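Serine-threonine phosphatase 2C (Toxoplasma gondii, PDB 2I44) probably removes phosphate groups from phosphoserine and phosphothreonine in proteins, as a metal-dependent phosphatase of the PP2C family, and binds calcium ions. Local coordinates at residues 11-16 with 38-43; 54-59 with 141-146; 157-162 with 172-177; 260-265 with 276-281; 294-299 with 311-316. One frame throughout, in Å; residues are numbered along the deposited sequence.

Contact 1: 11-16 with 38-43; sequences HVPLPP and DRFTLC
His11 comes alongside Thr41 with their CA atoms 5.1 Å apart, where the backbone of 11-16 runs close to strand 38-43. The imidazole makes the main polar link. Its ND1 donates to Phe40 O at 2.9 Å, a nearly straight bond (166°) that lies in the ring plane and uses a lone pair in the carbonyl plane. Because CG of His11 stands anti to its own carbonyl carbon (chi1 -57°), the ring lies beside Thr41, with both side chains pointing the same way. Histidine suits the place because a flat ring can slip along a strand and still bring an N-H to its backbone. The Thr41 hydroxyl is hydrogen-bonded to Lys72 O. Water 1 makes a second link, donating to His11 O and accepting from Phe40 N at 3.0 Å. The same water sits over the centre of one face of the Phe40 ring, 3.7 Å above its plane. Phe40 CG takes the crowded position between its backbone N and carbonyl carbon (chi1 55°), which brings the far end of the ring to the loop: Phe40 CZ is 3.4 Å from Val12 C, in the plane of the ring at its edge. Leu14 CD2 and Leu42 CD1, 3.7 Å apart, add an apolar contact between side chains that cross at about a right angle. Just before His11, Ile10 is joined to Leu42 through backbone hydrogen bonding, and Leu14 pairs with Ile26 of strand 22-29, while helix 66-80 packs against His11; the segment thus passes from one sheet of the sandwich to the other.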
# COMPACT_ATOMS: atom_id res chain seq x y z
N HIS A 11 -14.14 -4.25 -0.06
CA HIS A 11 -13.18 -4.77 0.92
C HIS A 11 -13.20 -6.29 1.01
O HIS A 11 -12.70 -6.86 1.98
CB HIS A 11 -13.46 -4.17 2.29
CG HIS A 11 -13.46 -2.68 2.32
ND1 HIS A 11 -12.30 -1.93 2.20
CD2 HIS A 11 -14.46 -1.78 2.46
CE1 HIS A 11 -12.60 -0.65 2.27
NE2 HIS A 11 -13.90 -0.53 2.43
N VAL A 12 -13.76 -6.94 0.01
CA VAL A 12 -13.83 -8.40 -0.01
C VAL A 12 -13.23 -8.89 -1.31
O VAL A 12 -13.10 -8.11 -2.25
CB VAL A 12 -15.30 -8.90 0.05
CG1 VAL A 12 -15.92 -8.56 1.39
CG2 VAL A 12 -16.12 -8.29 -1.10
N PRO A 13 -12.84 -10.17 -1.37
CA PRO A 13 -12.24 -10.73 -2.60
C PRO A 13 -13.10 -10.35 -3.80
O PRO A 13 -14.33 -10.43 -3.75
CB PRO A 13 -12.24 -12.23 -2.32
CG PRO A 13 -11.97 -12.28 -0.85
CD PRO A 13 -12.88 -11.19 -0.30
N LEU A 14 -12.45 -9.94 -4.88
CA LEU A 14 -13.14 -9.52 -6.09
C LEU A 14 -12.71 -10.32 -7.32
O LEU A 14 -11.59 -10.17 -7.80
CB LEU A 14 -12.87 -8.03 -6.34
CG LEU A 14 -13.41 -7.34 -7.60
CD1 LEU A 14 -14.92 -7.16 -7.49
CD2 LEU A 14 -12.73 -5.99 -7.76
N PRO A 15 -13.58 -11.20 -7.82
CA PRO A 15 -13.17 -11.96 -9.01
C PRO A 15 -13.07 -10.97 -10.18
O PRO A 15 -13.48 -9.82 -10.06
CB PRO A 15 -14.30 -12.96 -9.19
CG PRO A 15 -14.73 -13.23 -7.78
CD PRO A 15 -14.76 -11.82 -7.19
N PRO A 16 -12.51 -11.41 -11.32
CA PRO A 16 -12.35 -10.57 -12.52
C PRO A 16 -13.58 -9.71 -12.81
O PRO A 16 -14.62 -10.22 -13.19
CB PRO A 16 -12.10 -11.60 -13.62
CG PRO A 16 -11.32 -12.65 -12.89
CD PRO A 16 -12.08 -12.79 -11.59
N ASP A 38 -3.96 -8.89 6.67
CA ASP A 38 -3.89 -8.14 5.43
C ASP A 38 -5.29 -7.57 5.19
O ASP A 38 -6.30 -8.22 5.50
CB ASP A 38 -3.56 -9.06 4.24
CG ASP A 38 -2.07 -9.20 3.99
OD1 ASP A 38 -1.25 -8.75 4.82
OD2 ASP A 38 -1.72 -9.80 2.94
N ARG A 39 -5.35 -6.36 4.65
CA ARG A 39 -6.62 -5.71 4.34
C ARG A 39 -6.47 -4.99 3.00
O ARG A 39 -5.37 -4.84 2.48
CB ARG A 39 -7.01 -4.74 5.46
CG ARG A 39 -7.40 -5.42 6.77
CD ARG A 39 -8.68 -6.24 6.61
NE ARG A 39 -9.15 -6.79 7.88
CZ ARG A 39 -8.60 -7.82 8.52
NH1 ARG A 39 -7.55 -8.45 8.02
NH2 ARG A 39 -9.11 -8.21 9.69
N PHE A 40 -7.58 -4.53 2.44
CA PHE A 40 -7.53 -3.84 1.16
C PHE A 40 -8.79 -3.03 0.90
O PHE A 40 -9.83 -3.25 1.52
CB PHE A 40 -7.30 -4.85 0.04
CG PHE A 40 -8.31 -5.96 -0.00
CD1 PHE A 40 -9.59 -5.73 -0.51
CD2 PHE A 40 -7.99 -7.23 0.46
CE1 PHE A 40 -10.52 -6.76 -0.56
CE2 PHE A 40 -8.92 -8.26 0.41
CZ PHE A 40 -10.19 -8.03 -0.11
N THR A 41 -8.68 -2.09 -0.03
CA THR A 41 -9.78 -1.21 -0.36
C THR A 41 -9.74 -0.86 -1.84
O THR A 41 -8.69 -0.54 -2.38
CB THR A 41 -9.68 0.08 0.48
OG1 THR A 41 -9.81 -0.24 1.87
CG2 THR A 41 -10.77 1.08 0.07
N LEU A 42 -10.89 -0.95 -2.49
CA LEU A 42 -10.99 -0.61 -3.90
C LEU A 42 -12.24 0.24 -4.12
O LEU A 42 -13.35 -0.19 -3.81
CB LEU A 42 -11.05 -1.88 -4.76
CG LEU A 42 -10.91 -1.68 -6.28
CD1 LEU A 42 -10.63 -3.01 -6.95
CD2 LEU A 42 -12.17 -1.06 -6.85
N CYS A 43 -12.05 1.45 -4.63
CA CYS A 43 -13.16 2.35 -4.92
C CYS A 43 -13.24 2.52 -6.44
O CYS A 43 -12.54 3.34 -7.02
CB CYS A 43 -12.94 3.70 -4.24
SG CYS A 43 -14.37 4.81 -4.32
O HOH W 1 -10.04 -5.92 3.43

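Contact 2: 54-59 with 141-146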
# COMPACT_ATOMS: atom_id res chain seq x y z
N ALA A 54 -10.43 6.17 -9.81
CA ALA A 54 -10.58 5.05 -8.89
C ALA A 54 -9.46 5.07 -7.86
O ALA A 54 -8.42 5.69 -8.07
CB ALA A 54 -10.57 3.74 -9.66
N PHE A 55 -9.71 4.39 -6.74
CA PHE A 55 -8.74 4.29 -5.65
C PHE A 55 -8.40 2.82 -5.42
O PHE A 55 -9.28 1.96 -5.45
CB PHE A 55 -9.31 4.87 -4.35
CG PHE A 55 -8.41 4.68 -3.16
CD1 PHE A 55 -7.41 5.61 -2.87
CD2 PHE A 55 -8.55 3.57 -2.34
CE1 PHE A 55 -6.56 5.43 -1.78
CE2 PHE A 55 -7.70 3.38 -1.24
CZ PHE A 55 -6.71 4.31 -0.97
N PHE A 56 -7.12 2.55 -5.18
CA PHE A 56 -6.66 1.19 -4.93
C PHE A 56 -5.76 1.18 -3.71
O PHE A 56 -4.83 1.98 -3.62
CB PHE A 56 -5.88 0.68 -6.14
CG PHE A 56 -6.67 0.68 -7.41
CD1 PHE A 56 -7.58 -0.34 -7.69
CD2 PHE A 56 -6.55 1.73 -8.32
CE1 PHE A 56 -8.35 -0.31 -8.87
CE2 PHE A 56 -7.31 1.77 -9.49
CZ PHE A 56 -8.21 0.75 -9.76
N GLY A 57 -6.03 0.27 -2.78
CA GLY A 57 -5.21 0.21 -1.57
C GLY A 57 -5.12 -1.18 -0.96
O GLY A 57 -6.11 -1.91 -0.90
N VAL A 58 -3.93 -1.54 -0.52
CA VAL A 58 -3.69 -2.83 0.12
C VAL A 58 -2.92 -2.52 1.40
O VAL A 58 -2.03 -1.67 1.40
CB VAL A 58 -2.86 -3.76 -0.79
CG1 VAL A 58 -2.49 -5.04 -0.04
CG2 VAL A 58 -3.66 -4.10 -2.04
N PHE A 59 -3.26 -3.21 2.49
CA PHE A 59 -2.62 -2.92 3.77
C PHE A 59 -2.14 -4.15 4.53
O PHE A 59 -2.93 -5.04 4.85
CB PHE A 59 -3.60 -2.14 4.64
CG PHE A 59 -4.32 -1.04 3.91
CD1 PHE A 59 -3.70 0.19 3.71
CD2 PHE A 59 -5.59 -1.25 3.38
CE1 PHE A 59 -4.33 1.20 2.98
CE2 PHE A 59 -6.23 -0.25 2.65
CZ PHE A 59 -5.60 0.98 2.45
N VAL A 141 0.17 0.64 0.46
CA VAL A 141 0.53 0.92 -0.92
C VAL A 141 -0.81 1.34 -1.48
O VAL A 141 -1.78 0.58 -1.41
CB VAL A 141 1.01 -0.31 -1.73
CG1 VAL A 141 2.44 -0.62 -1.40
CG2 VAL A 141 0.10 -1.50 -1.49
N THR A 142 -0.89 2.56 -1.99
CA THR A 142 -2.13 3.06 -2.55
C THR A 142 -1.90 3.62 -3.94
O THR A 142 -0.78 3.99 -4.29
CB THR A 142 -2.75 4.16 -1.67
OG1 THR A 142 -1.83 5.25 -1.54
CG2 THR A 142 -3.12 3.62 -0.29
N ALA A 143 -2.96 3.66 -4.73
CA ALA A 143 -2.88 4.18 -6.09
C ALA A 143 -4.17 4.94 -6.38
O ALA A 143 -5.26 4.41 -6.18
CB ALA A 143 -2.71 3.04 -7.09
N VAL A 144 -4.03 6.18 -6.83
CA VAL A 144 -5.19 6.98 -7.16
C VAL A 144 -5.19 7.22 -8.67
O VAL A 144 -4.31 7.90 -9.20
CB VAL A 144 -5.17 8.32 -6.40
CG1 VAL A 144 -6.34 9.21 -6.83
CG2 VAL A 144 -5.25 8.06 -4.90
N LEU A 145 -6.16 6.62 -9.36
CA LEU A 145 -6.30 6.78 -10.80
C LEU A 145 -7.23 7.96 -11.04
O LEU A 145 -8.33 8.01 -10.50
CB LEU A 145 -6.91 5.52 -11.42
CG LEU A 145 -7.30 5.64 -12.90
CD1 LEU A 145 -6.05 5.78 -13.75
CD2 LEU A 145 -8.11 4.43 -13.33
N ALA A 146 -6.78 8.92 -11.86
CA ALA A 146 -7.59 10.09 -12.17
C ALA A 146 -7.15 10.70 -13.50
O ALA A 146 -6.01 11.15 -13.65
CB ALA A 146 -7.46 11.13 -11.06
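Val144 meets the ring of Phe55 at its edge, Val144 CG2 lying 3.8 Å from Phe55 CD1 and close to the ring plane, while Thr142 CG2 approaches CZ of the same ring obliquely at 3.7 Å. Phe55 reaches both because its CG is anti to the backbone N (chi1 175°), which carries the ring across to the neighbouring strand. The Phe56 ring lies on the other side of the sheet; Leu145 CB stands at its edge, 4.2 Å from Phe56 CE2, and Phe22 makes an edge-to-face contact with it. Gly57 follows between Phe55 and Phe59 in the strand, and with no side chain it leaves the space over its CA to the Phe59 ring, whose CE1 is 4.2 Å from Thr142 CG2. Between these two sets of rings the strands run antiparallel, at 175°. Ala54 with Leu145, Phe56 with Ala143 and Val58 with Val141 are hydrogen-bonded pairs; the shortest bond is Ala143 N to Phe56 O, 2.7 Å. Phe56 CB and Ala143 CB are 4.1 Å apart, and small alanine takes little room beside the large ring. The buried Thr142 hydroxyl bonds Tyr117 OH. Helices 66-80 and 98-130 cover the Phe55 side, whereas Phe56 and Val58 touch Met316 of the facing sheet. Such a strand pair, with helices outside and a second sheet inside, is characteristic of the PP2C beta-sandwich; strand 53-62 carries the calcium ligand Asp60 just beyond Phe59.

Contact 3: 157-162 with 172-177; sequences DSRIAM and CEFLTV
Arg159 lays its aliphatic chain across Phe174: Arg159 CD sits 3.8 Å from the ring centroid, almost straight above it, in a CH-pi contact. The chain is extended from CG to NE (chi2 172°), and so the guanidinium passes beyond the centre, leaving an off-centre cation-pi contact with Arg159 CZ 4.8 Å from the Phe174 centroid. The guanidinium stands nearly upright on the ring, their planes 78° apart, with Arg159 NH1 over the Phe174 CE2 side. A long residue suits this place because its methylenes cover the ring and its charged end can still reach a salt bridge to Asp178. Elsewhere in the hairpin Met162, a selenomethionine with a bent chain, presses CE against Leu175 CD1 at 3.5 Å, tighter than usual for two carbons. Thr176 OG1 accepts a weak bond from Ile160 N and donates to water 2 at 2.9 Å, which in turn donates to Ser158 O.

Backbone pairing positions these side chains. Leu175 N donates to Ile160 O at 2.8 Å, Met162 and Glu173 form a hydrogen-bonded antiparallel pair, and Ala161 and Phe174 a non-hydrogen-bonded one. Farther out, Trp269 meets Phe174 edge-to-face, Ala274 of helix 274-286 packs on it, and Met261 of strand 258-264 supports Leu175. This is a beta hairpin at the margin of one sheet of the PP2C sandwich; the loop leading into it places Ser158 near the calcium ligands Asp60 and Asp266.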
# COMPACT_ATOMS: atom_id res chain seq x y z
N ASP A 157 6.69 -1.76 3.65
CA ASP A 157 7.31 -2.66 2.70
C ASP A 157 6.38 -3.44 1.80
O ASP A 157 6.75 -4.51 1.31
CB ASP A 157 8.27 -3.61 3.41
CG ASP A 157 7.61 -4.35 4.54
OD1 ASP A 157 6.36 -4.40 4.57
OD2 ASP A 157 8.34 -4.89 5.38
N SER A 158 5.16 -2.95 1.61
CA SER A 158 4.24 -3.59 0.66
C SER A 158 4.67 -2.89 -0.63
O SER A 158 5.24 -1.80 -0.58
CB SER A 158 2.78 -3.26 0.99
OG SER A 158 2.35 -3.98 2.12
N ARG A 159 4.40 -3.49 -1.79
CA ARG A 159 4.83 -2.88 -3.04
C ARG A 159 3.83 -2.87 -4.18
O ARG A 159 2.87 -3.64 -4.19
CB ARG A 159 6.09 -3.58 -3.54
CG ARG A 159 7.24 -3.65 -2.54
CD ARG A 159 8.34 -4.54 -3.08
NE ARG A 159 9.47 -4.64 -2.16
CZ ARG A 159 10.59 -5.30 -2.43
NH1 ARG A 159 10.72 -5.92 -3.60
NH2 ARG A 159 11.58 -5.34 -1.55
N ILE A 160 4.10 -2.01 -5.15
CA ILE A 160 3.28 -1.91 -6.36
C ILE A 160 4.20 -2.20 -7.54
O ILE A 160 5.23 -1.55 -7.70
CB ILE A 160 2.68 -0.49 -6.54
CG1 ILE A 160 1.76 -0.16 -5.36
CG2 ILE A 160 1.90 -0.43 -7.85
CD1 ILE A 160 1.04 1.17 -5.51
N ALA A 161 3.83 -3.18 -8.36
CA ALA A 161 4.62 -3.52 -9.54
C ALA A 161 3.87 -3.03 -10.78
O ALA A 161 2.63 -2.95 -10.78
CB ALA A 161 4.84 -5.02 -9.62
N MSE A 162 4.60 -2.71 -11.84
CA MSE A 162 3.98 -2.20 -13.05
C MSE A 162 4.51 -2.87 -14.31
O MSE A 162 5.72 -2.99 -14.50
CB MSE A 162 4.20 -0.69 -13.14
CG MSE A 162 3.40 0.01 -14.24
SE MSE A 162 1.56 0.31 -13.73
CE MSE A 162 1.73 2.18 -13.22
N CYS A 172 9.05 -4.47 -16.54
CA CYS A 172 8.48 -4.69 -15.22
C CYS A 172 9.32 -4.09 -14.11
O CYS A 172 10.51 -4.38 -14.00
CB CYS A 172 8.34 -6.20 -14.98
SG CYS A 172 7.36 -7.00 -16.26
N GLU A 173 8.69 -3.26 -13.28
CA GLU A 173 9.42 -2.60 -12.20
C GLU A 173 8.50 -2.32 -11.01
O GLU A 173 7.28 -2.35 -11.14
CB GLU A 173 9.99 -1.27 -12.70
CG GLU A 173 8.92 -0.20 -12.92
CD GLU A 173 9.50 1.19 -13.18
OE1 GLU A 173 10.50 1.54 -12.51
OE2 GLU A 173 8.96 1.93 -14.02
N PHE A 174 9.10 -2.04 -9.86
CA PHE A 174 8.35 -1.68 -8.67
C PHE A 174 8.29 -0.16 -8.70
O PHE A 174 9.27 0.48 -9.07
CB PHE A 174 9.07 -2.14 -7.40
CG PHE A 174 8.94 -3.61 -7.13
CD1 PHE A 174 7.69 -4.19 -6.98
CD2 PHE A 174 10.08 -4.40 -6.99
CE1 PHE A 174 7.56 -5.55 -6.70
CE2 PHE A 174 9.96 -5.75 -6.71
CZ PHE A 174 8.70 -6.33 -6.57
N LEU A 175 7.15 0.42 -8.33
CA LEU A 175 7.03 1.87 -8.31
C LEU A 175 7.32 2.39 -6.90
O LEU A 175 7.33 3.60 -6.66
CB LEU A 175 5.63 2.30 -8.73
CG LEU A 175 5.22 1.92 -10.16
CD1 LEU A 175 3.76 2.33 -10.41
CD2 LEU A 175 6.14 2.61 -11.15
N THR A 176 7.56 1.48 -5.97
CA THR A 176 7.83 1.86 -4.59
C THR A 176 9.05 1.14 -4.04
O THR A 176 9.31 -0.02 -4.36
CB THR A 176 6.63 1.51 -3.67
OG1 THR A 176 6.38 0.10 -3.73
CG2 THR A 176 5.39 2.26 -4.12
N VAL A 177 9.79 1.84 -3.19
CA VAL A 177 10.97 1.29 -2.54
C VAL A 177 10.64 1.18 -1.04
O VAL A 177 10.18 2.14 -0.44
CB VAL A 177 12.19 2.21 -2.74
CG1 VAL A 177 13.37 1.71 -1.92
CG2 VAL A 177 12.56 2.25 -4.24
O HOH W 2 7.97 -0.52 -1.39

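Contact 4: 260-265 with 276-281; sequences VMILAT and QAVEIA
Val260 and Ile262, two residues apart on strand 260-264, point the same way and meet helix 276-281, whose axis runs at 116° to the strand and 9.4 Å from it. The apolar contacts carry the whole interface. Ile262 reaches farthest: CD1 lies 3.9 Å from Ala277 CB and likewise 3.9 Å from Ala281 CB, touching two alanines one helical turn apart. Its CG1 is anti to the carbonyl carbon (chi1 -59°) and the chain continues extended, which sends the terminal methyl straight at the helix. The extended arm of isoleucine fits opposite alanine because the small methyls allow its tip to approach the helix backbone itself, and Ile262 CD1 comes to 3.7 Å from Ala277 O. Val278 takes the flank, with CG2 4.3 Å from Ile262 CD1 and CG1 3.9 Å from Val260 CG1; these two valines slide past each other in opposite directions.

Polar bonding stays within each element or leads elsewhere. Ala281 N donates to Ala277 O at 2.9 Å in the regular helical pattern, so the carbonyl that Ile262 touches is already engaged. Thr265 ends the segment as the N-cap of helix 266-269, and its hydroxyl also bonds Asp38.

Leu295 of helix 291-305 touches both Ile262 and Ala277, extending the apolar layer. With almost wholly apolar surfaces to match and no directional bond between the partners, strand and helix are held together by shape and by exclusion of water.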
# COMPACT_ATOMS: atom_id res chain seq x y z
N VAL A 260 -0.50 -3.44 -16.84
CA VAL A 260 -1.00 -3.91 -15.57
C VAL A 260 -0.28 -3.36 -14.35
O VAL A 260 0.92 -3.11 -14.38
CB VAL A 260 -0.96 -5.46 -15.54
CG1 VAL A 260 0.47 -5.93 -15.80
CG2 VAL A 260 -1.47 -5.98 -14.21
N MSE A 261 -1.04 -3.14 -13.29
CA MSE A 261 -0.50 -2.64 -12.04
C MSE A 261 -0.88 -3.69 -11.00
O MSE A 261 -2.00 -4.21 -11.02
CB MSE A 261 -1.13 -1.28 -11.70
CG MSE A 261 -0.67 -0.69 -10.37
SE MSE A 261 -1.38 1.10 -10.08
CE MSE A 261 0.24 2.10 -10.34
N ILE A 262 0.06 -4.01 -10.12
CA ILE A 262 -0.19 -5.01 -9.09
C ILE A 262 0.14 -4.47 -7.71
O ILE A 262 1.29 -4.12 -7.43
CB ILE A 262 0.67 -6.29 -9.33
CG1 ILE A 262 0.35 -6.89 -10.69
CG2 ILE A 262 0.41 -7.30 -8.22
CD1 ILE A 262 1.21 -8.10 -11.05
N LEU A 263 -0.87 -4.39 -6.86
CA LEU A 263 -0.65 -3.93 -5.49
C LEU A 263 -0.66 -5.20 -4.65
O LEU A 263 -1.59 -6.01 -4.76
CB LEU A 263 -1.77 -2.98 -5.04
CG LEU A 263 -1.93 -1.65 -5.79
CD1 LEU A 263 -2.75 -1.86 -7.04
CD2 LEU A 263 -2.61 -0.62 -4.88
N ALA A 264 0.36 -5.39 -3.83
CA ALA A 264 0.44 -6.59 -3.01
C ALA A 264 1.30 -6.44 -1.76
O ALA A 264 2.15 -5.56 -1.67
CB ALA A 264 0.95 -7.75 -3.87
N THR A 265 1.07 -7.31 -0.79
CA THR A 265 1.84 -7.30 0.45
C THR A 265 3.12 -8.10 0.25
O THR A 265 3.29 -8.78 -0.77
CB THR A 265 1.03 -7.91 1.61
OG1 THR A 265 0.63 -9.24 1.28
CG2 THR A 265 -0.20 -7.08 1.89
N GLN A 276 8.19 -11.59 -12.42
CA GLN A 276 7.48 -12.86 -12.23
C GLN A 276 6.00 -12.63 -11.96
O GLN A 276 5.14 -13.35 -12.48
CB GLN A 276 8.08 -13.65 -11.06
CG GLN A 276 9.47 -14.20 -11.33
CD GLN A 276 10.03 -14.95 -10.14
OE1 GLN A 276 10.14 -14.40 -9.05
NE2 GLN A 276 10.38 -16.22 -10.34
N ALA A 277 5.69 -11.63 -11.14
CA ALA A 277 4.30 -11.34 -10.82
C ALA A 277 3.54 -10.88 -12.07
O ALA A 277 2.44 -11.36 -12.35
CB ALA A 277 4.21 -10.28 -9.73
N VAL A 278 4.12 -9.96 -12.81
CA VAL A 278 3.47 -9.46 -14.01
C VAL A 278 3.21 -10.59 -15.01
O VAL A 278 2.12 -10.70 -15.57
CB VAL A 278 4.31 -8.36 -14.68
CG1 VAL A 278 3.72 -7.99 -16.03
CG2 VAL A 278 4.35 -7.14 -13.78
N GLU A 279 4.22 -11.42 -15.22
CA GLU A 279 4.10 -12.55 -16.15
C GLU A 279 2.94 -13.46 -15.74
O GLU A 279 2.08 -13.78 -16.57
CB GLU A 279 5.40 -13.35 -16.18
CG GLU A 279 5.28 -14.66 -16.95
CD GLU A 279 6.62 -15.35 -17.14
OE1 GLU A 279 7.39 -14.91 -18.01
OE2 GLU A 279 6.90 -16.33 -16.42
N ILE A 280 2.92 -13.87 -14.47
CA ILE A 280 1.86 -14.74 -13.96
C ILE A 280 0.50 -14.08 -14.15
O ILE A 280 -0.45 -14.73 -14.59
CB ILE A 280 2.08 -15.05 -12.47
CG1 ILE A 280 3.36 -15.87 -12.28
CG2 ILE A 280 0.88 -15.81 -11.91
CD1 ILE A 280 3.69 -16.15 -10.83
N ALA A 281 0.40 -12.80 -13.80
CA ALA A 281 -0.84 -12.05 -13.92
C ALA A 281 -1.24 -11.88 -15.39
O ALA A 281 -2.41 -12.03 -15.73
CB ALA A 281 -0.69 -10.69 -13.26

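Contact 5: 294-299 with 311-316. With CA (calcium ion), chain D.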
# COMPACT_ATOMS: atom_id res chain seq x y z
N ALA A 294 -4.33 -16.22 -9.21
CA ALA A 294 -3.18 -16.92 -9.78
C ALA A 294 -1.92 -16.51 -9.00
O ALA A 294 -1.11 -17.36 -8.64
CB ALA A 294 -3.03 -16.57 -11.26
N LEU A 295 -1.77 -15.22 -8.74
CA LEU A 295 -0.61 -14.72 -8.00
C LEU A 295 -0.53 -15.32 -6.60
O LEU A 295 0.55 -15.68 -6.14
CB LEU A 295 -0.66 -13.19 -7.90
CG LEU A 295 -0.28 -12.41 -9.16
CD1 LEU A 295 -0.55 -10.93 -8.97
CD2 LEU A 295 1.19 -12.66 -9.46
N VAL A 296 -1.67 -15.42 -5.92
CA VAL A 296 -1.67 -15.97 -4.57
C VAL A 296 -1.44 -17.48 -4.55
O VAL A 296 -0.59 -17.97 -3.80
CB VAL A 296 -3.00 -15.65 -3.83
CG1 VAL A 296 -3.04 -16.36 -2.48
CG2 VAL A 296 -3.13 -14.13 -3.63
N GLU A 297 -2.17 -18.22 -5.38
CA GLU A 297 -2.01 -19.68 -5.40
C GLU A 297 -0.62 -20.12 -5.85
O GLU A 297 -0.06 -21.07 -5.31
CB GLU A 297 -3.11 -20.31 -6.27
CG GLU A 297 -4.51 -19.87 -5.84
CD GLU A 297 -5.62 -20.74 -6.40
OE1 GLU A 297 -5.56 -21.10 -7.60
OE2 GLU A 297 -6.57 -21.06 -5.64
N MSE A 298 -0.05 -19.41 -6.84
CA MSE A 298 1.29 -19.72 -7.34
C MSE A 298 2.32 -19.52 -6.23
O MSE A 298 3.25 -20.31 -6.08
CB MSE A 298 1.64 -18.79 -8.51
CG MSE A 298 0.85 -19.01 -9.79
SE MSE A 298 1.48 -20.51 -10.81
CE MSE A 298 2.65 -19.57 -12.02
N THR A 299 2.14 -18.45 -5.46
CA THR A 299 3.03 -18.12 -4.36
C THR A 299 2.95 -19.18 -3.26
O THR A 299 3.97 -19.60 -2.73
CB THR A 299 2.68 -16.74 -3.75
OG1 THR A 299 2.92 -15.73 -4.74
CG2 THR A 299 3.52 -16.45 -2.51
N ASP A 311 3.22 -16.51 4.58
CA ASP A 311 2.72 -15.33 5.27
C ASP A 311 1.33 -15.00 4.72
O ASP A 311 0.89 -15.65 3.77
CB ASP A 311 3.68 -14.16 5.01
CG ASP A 311 3.23 -12.87 5.68
OD1 ASP A 311 2.50 -12.95 6.69
OD2 ASP A 311 3.61 -11.79 5.19
N ASN A 312 0.63 -14.03 5.30
CA ASN A 312 -0.66 -13.66 4.73
C ASN A 312 -0.26 -13.17 3.34
O ASN A 312 0.81 -12.56 3.18
CB ASN A 312 -1.32 -12.47 5.47
CG ASN A 312 -1.81 -12.82 6.86
OD1 ASN A 312 -2.13 -13.97 7.17
ND2 ASN A 312 -1.90 -11.80 7.71
N ILE A 313 -1.09 -13.42 2.33
CA ILE A 313 -0.79 -13.00 0.97
C ILE A 313 -2.01 -12.33 0.37
O ILE A 313 -3.11 -12.88 0.40
CB ILE A 313 -0.40 -14.18 0.06
CG1 ILE A 313 0.65 -15.06 0.74
CG2 ILE A 313 0.14 -13.66 -1.27
CD1 ILE A 313 0.99 -16.32 -0.04
N THR A 314 -1.82 -11.13 -0.17
CA THR A 314 -2.89 -10.38 -0.79
C THR A 314 -2.39 -9.76 -2.08
O THR A 314 -1.32 -9.15 -2.12
CB THR A 314 -3.41 -9.27 0.14
OG1 THR A 314 -4.04 -9.86 1.28
CG2 THR A 314 -4.41 -8.37 -0.57
N ALA A 315 -3.17 -9.93 -3.14
CA ALA A 315 -2.82 -9.38 -4.43
C ALA A 315 -4.03 -8.71 -5.08
O ALA A 315 -5.14 -9.25 -5.04
CB ALA A 315 -2.27 -10.47 -5.34
N MSE A 316 -3.82 -7.53 -5.64
CA MSE A 316 -4.87 -6.78 -6.31
C MSE A 316 -4.28 -6.47 -7.68
O MSE A 316 -3.26 -5.80 -7.77
CB MSE A 316 -5.17 -5.48 -5.54
CG MSE A 316 -6.29 -4.63 -6.14
SE MSE A 316 -6.59 -2.95 -5.16
CE MSE A 316 -7.68 -3.64 -3.73
CA CA D . 3.23 -9.55 5.62
O HOH W 3 2.27 -10.21 7.37
O HOH W 4 1.40 -9.94 4.26
O HOH W 5 4.75 -8.76 6.51
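Thr299 and Ile313 belong to the layer where helix 291-305 packs on strand 313-320, directly after the calcium ligand Asp311. Thr299 CG2 touches Ile313 CD1 at 3.5 Å, the side chains crossing at a slant. Threonine can sit in this apolar layer because its OG1 turns back along the helix and donates to Leu295 O at 2.8 Å; with OG1 anti to the carbonyl carbon (chi1 -65°), CG2 is left to meet the strand. Val296 CG2 touches both Ile313 CG2 and Ala315 CB, at 4.1 Å each, and Leu295 CD1 covers Ala315 CB at 4.0 Å. Small Ala315 gives the leucine and valine room to come down on the strand.

Helix over sheet here is part of the outer layer of the PP2C alpha-beta-beta-alpha sandwich, and the strand leads back to its metal site at the rim. Asp311 OD2 binds the calcium ion at 2.3 Å; Asp60 and Asp266 supply the remaining protein ligands of this site. Three waters are also bound to the ion: water 3 donates to Asp311 OD1 at 2.8 Å, while water 4 donates to Asn312 O at 2.9 Å.

How the contacts relate
The five contacts follow one another along the chain; none nests in or crosses another. Contact 1 closes a loop of 21 residues that includes strand 22-29 and brings the N-terminal segment onto strand 38-43. Contact 2 closes the longest loop, 81 residues made largely of helix, and shares its sheet with contact 1 through the pairing of strands 38-43 and 53-62. Contact 3 is a local hairpin. Contacts 4 and 5 close short loops that set successive helices over the other sheet, in which strand 258-264 lies between 159-166 and 313-320. Asp38 of contact 1 ties the sheets together, its OD2 reaching Thr265 of contact 4 and Thr314 of contact 5.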